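PDB 2IMR: aminodeoxyfutalosine deaminase, which catalyses the zinc-dependent deamination of aminodeoxyfutalosine to futalosine in menaquinone biosynthesis, and deaminates adenosine and related nucleosides to a lesser extent. Local coordinates for residues A[326-337]-A[366-375]. Sequence-based numbering, arbitrary orientation.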
# COMPACT_ATOMS: atom_id res chain seq x y z
N PRO A 326 4.66 -3.03 6.97
CA PRO A 326 5.39 -3.59 8.11
C PRO A 326 5.97 -2.62 9.14
O PRO A 326 5.56 -2.62 10.30
CB PRO A 326 6.47 -4.44 7.44
CG PRO A 326 5.79 -4.89 6.19
CD PRO A 326 5.13 -3.62 5.71
N ARG A 327 6.94 -1.81 8.73
CA ARG A 327 7.55 -0.89 9.68
C ARG A 327 6.55 0.05 10.33
O ARG A 327 6.59 0.26 11.54
CB ARG A 327 8.67 -0.11 9.00
CG ARG A 327 9.85 -1.00 8.65
CD ARG A 327 10.96 -0.21 7.99
NE ARG A 327 10.54 0.36 6.72
CZ ARG A 327 11.33 1.07 5.92
NH1 ARG A 327 12.60 1.29 6.26
NH2 ARG A 327 10.85 1.56 4.79
N SER A 328 5.65 0.61 9.53
CA SER A 328 4.65 1.52 10.06
C SER A 328 3.84 0.87 11.17
O SER A 328 3.63 1.47 12.23
CB SER A 328 3.71 1.99 8.94
OG SER A 328 2.72 2.87 9.46
N ASN A 329 3.38 -0.36 10.95
CA ASN A 329 2.59 -1.05 11.97
C ASN A 329 3.38 -1.23 13.25
O ASN A 329 2.83 -1.12 14.35
CB ASN A 329 2.14 -2.43 11.48
CG ASN A 329 1.17 -2.36 10.31
OD1 ASN A 329 0.57 -1.32 10.04
ND2 ASN A 329 1.00 -3.48 9.64
N HIS A 330 4.67 -1.51 13.11
CA HIS A 330 5.51 -1.71 14.28
C HIS A 330 5.68 -0.41 15.07
O HIS A 330 5.47 -0.39 16.29
CB HIS A 330 6.88 -2.24 13.85
CG HIS A 330 7.88 -2.26 14.97
ND1 HIS A 330 7.72 -3.05 16.09
CD2 HIS A 330 9.02 -1.55 15.16
CE1 HIS A 330 8.71 -2.81 16.93
NE2 HIS A 330 9.51 -1.91 16.39
N HIS A 331 6.03 0.67 14.39
CA HIS A 331 6.23 1.95 15.07
C HIS A 331 4.96 2.52 15.69
O HIS A 331 5.02 3.24 16.69
CB HIS A 331 6.86 2.97 14.13
CG HIS A 331 8.26 2.61 13.73
ND1 HIS A 331 9.26 2.39 14.65
CD2 HIS A 331 8.81 2.41 12.51
CE1 HIS A 331 10.37 2.06 14.01
NE2 HIS A 331 10.13 2.07 12.71
N LEU A 332 3.81 2.19 15.12
CA LEU A 332 2.54 2.69 15.65
C LEU A 332 1.92 1.71 16.65
O LEU A 332 0.80 1.91 17.12
CB LEU A 332 1.57 3.00 14.51
CG LEU A 332 1.90 4.31 13.78
CD1 LEU A 332 1.13 4.41 12.47
CD2 LEU A 332 1.55 5.48 14.69
N GLU A 333 2.67 0.65 16.96
CA GLU A 333 2.23 -0.37 17.91
C GLU A 333 0.83 -0.88 17.59
O GLU A 333 -0.02 -1.00 18.47
CB GLU A 333 2.28 0.19 19.34
CG GLU A 333 3.57 0.96 19.63
CD GLU A 333 3.72 1.37 21.08
OE1 GLU A 333 2.71 1.72 21.73
OE2 GLU A 333 4.87 1.36 21.57
N CYS A 334 0.61 -1.19 16.32
CA CYS A 334 -0.69 -1.67 15.85
C CYS A 334 -0.86 -3.17 15.90
O CYS A 334 -1.96 -3.68 15.72
CB CYS A 334 -0.92 -1.26 14.41
SG CYS A 334 -0.98 0.50 14.15
N GLY A 335 0.23 -3.89 16.14
CA GLY A 335 0.16 -5.33 16.13
C GLY A 335 0.79 -5.75 14.81
O GLY A 335 1.34 -4.91 14.09
N THR A 336 0.70 -7.03 14.47
CA THR A 336 1.32 -7.52 13.24
C THR A 336 0.34 -8.14 12.26
O THR A 336 -0.46 -8.99 12.63
CB THR A 336 2.43 -8.55 13.58
OG1 THR A 336 3.38 -7.95 14.47
CG2 THR A 336 3.14 -9.01 12.32
N PHE A 337 0.41 -7.69 11.01
CA PHE A 337 -0.43 -8.20 9.92
C PHE A 337 -0.20 -9.70 9.81
O PHE A 337 0.95 -10.15 9.75
CB PHE A 337 -0.02 -7.51 8.61
CG PHE A 337 -0.69 -8.07 7.38
CD1 PHE A 337 -2.05 -7.88 7.15
CD2 PHE A 337 0.06 -8.75 6.41
CE1 PHE A 337 -2.65 -8.35 5.99
CE2 PHE A 337 -0.53 -9.22 5.25
CZ PHE A 337 -1.89 -9.02 5.03
N GLU A 366 13.22 -2.18 1.97
CA GLU A 366 13.41 -2.26 3.41
C GLU A 366 12.24 -2.94 4.12
O GLU A 366 12.41 -3.52 5.19
CB GLU A 366 13.68 -0.86 3.95
CG GLU A 366 15.10 -0.39 3.60
CD GLU A 366 15.32 1.11 3.73
OE1 GLU A 366 14.53 1.79 4.42
OE2 GLU A 366 16.31 1.61 3.15
N GLU A 367 11.06 -2.88 3.51
CA GLU A 367 9.89 -3.52 4.10
C GLU A 367 10.00 -5.02 3.88
O GLU A 367 9.53 -5.82 4.69
CB GLU A 367 8.60 -3.01 3.45
CG GLU A 367 8.34 -1.52 3.67
CD GLU A 367 8.15 -1.14 5.13
OE1 GLU A 367 7.92 -2.04 5.96
OE2 GLU A 367 8.21 0.08 5.43
N VAL A 368 10.63 -5.41 2.77
CA VAL A 368 10.82 -6.82 2.47
C VAL A 368 11.72 -7.42 3.54
O VAL A 368 11.45 -8.49 4.08
CB VAL A 368 11.46 -7.01 1.07
CG1 VAL A 368 11.91 -8.46 0.87
CG2 VAL A 368 10.46 -6.63 -0.01
N THR A 369 12.80 -6.71 3.85
CA THR A 369 13.73 -7.17 4.87
C THR A 369 13.02 -7.29 6.21
O THR A 369 13.17 -8.29 6.91
CB THR A 369 14.91 -6.18 5.01
OG1 THR A 369 15.67 -6.20 3.80
CG2 THR A 369 15.80 -6.56 6.19
N PHE A 370 12.23 -6.28 6.55
CA PHE A 370 11.49 -6.28 7.81
C PHE A 370 10.48 -7.42 7.85
O PHE A 370 10.31 -8.08 8.88
CB PHE A 370 10.74 -4.95 7.99
CG PHE A 370 10.31 -4.68 9.40
CD1 PHE A 370 11.23 -4.23 10.35
CD2 PHE A 370 8.99 -4.90 9.79
CE1 PHE A 370 10.83 -4.00 11.67
CE2 PHE A 370 8.59 -4.67 11.10
CZ PHE A 370 9.52 -4.22 12.05
N ALA A 371 9.79 -7.64 6.73
CA ALA A 371 8.79 -8.69 6.65
C ALA A 371 9.42 -10.08 6.80
O ALA A 371 8.80 -10.99 7.35
CB ALA A 371 8.04 -8.59 5.32
N ARG A 372 10.64 -10.24 6.30
CA ARG A 372 11.32 -11.53 6.42
C ARG A 372 11.48 -11.86 7.90
O ARG A 372 11.33 -13.01 8.31
CB ARG A 372 12.70 -11.46 5.75
CG ARG A 372 13.53 -12.71 5.93
CD ARG A 372 12.95 -13.90 5.17
NE ARG A 372 13.71 -15.12 5.44
CZ ARG A 372 13.66 -15.79 6.59
NH1 ARG A 372 12.89 -15.36 7.58
NH2 ARG A 372 14.41 -16.88 6.76
N GLN A 373 11.76 -10.84 8.70
CA GLN A 373 11.94 -11.02 10.13
C GLN A 373 10.61 -11.29 10.83
O GLN A 373 10.55 -12.08 11.78
CB GLN A 373 12.63 -9.78 10.70
CG GLN A 373 13.88 -9.42 9.92
CD GLN A 373 14.48 -8.11 10.34
OE1 GLN A 373 13.86 -7.31 11.04
NE2 GLN A 373 15.72 -7.86 9.90
N LEU A 374 9.55 -10.64 10.37
CA LEU A 374 8.23 -10.84 10.97
C LEU A 374 7.65 -12.22 10.71
O LEU A 374 6.98 -12.79 11.57
CB LEU A 374 7.22 -9.82 10.42
CG LEU A 374 7.38 -8.34 10.73
CD1 LEU A 374 6.31 -7.56 9.94
CD2 LEU A 374 7.22 -8.10 12.22
N TYR A 375 7.91 -12.76 9.52
CA TYR A 375 7.35 -14.05 9.15
C TYR A 375 8.40 -15.11 8.84
O TYR A 375 8.61 -15.47 7.67
CB TYR A 375 6.41 -13.86 7.96
CG TYR A 375 5.52 -12.64 8.12
CD1 TYR A 375 5.74 -11.48 7.37
CD2 TYR A 375 4.48 -12.64 9.05
CE1 TYR A 375 4.94 -10.35 7.55
CE2 TYR A 375 3.67 -11.51 9.23
CZ TYR A 375 3.91 -10.38 8.48
OH TYR A 375 3.13 -9.26 8.67
O HOH W 1 5.92 0.77 6.68
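One face of the Arg327 guanidinium lies against Glu366 CB, and Glu367 OE2 sits at its edge, in plane. The Phe370 ring takes Arg327 CG over one face, a CH-pi contact 4.0 Å from the ring centroid. The Tyr375 ring meets Phe337 O near its plane. The contact joins two helices of the amidohydrolase barrel, 326-331 and 366-374, whose N-to-C directions lie 62° apart; the first follows strand 322-324. Arg327 and the two glutamates form a salt-bridge network. Arg327 NE reaches Glu367 OE2 at 2.7 Å, from above the carboxylate plane. Arg327 NH1 bonds the anti lone pair of Glu366 OE1, also at 2.7 Å. Thr361 OG1 bonds both Glu366 OE1 and Arg327 NH2. Glu367 bends at chi2 (-63°), which turns its carboxylate back to the first turn of helix 326-331. There its OE1 accepts a hydrogen bond from Arg327 N at 2.9 Å through the syn lone pair. A methionine in place of Arg327 would probably leave both carboxylates without their charged mate and Glu367 freer to turn. Pro326 CB packs on Phe370 CD2 at 3.5 Å. A water links Glu367 OE2 to Ser328 N, and Ser328 OG bonds the zinc-binding residue Asp354. At the far end, Tyr375 OH donates to Phe337 O at 2.6 Å, with the hydroxyl tilted 25° from the carbonyl plane of Phe337.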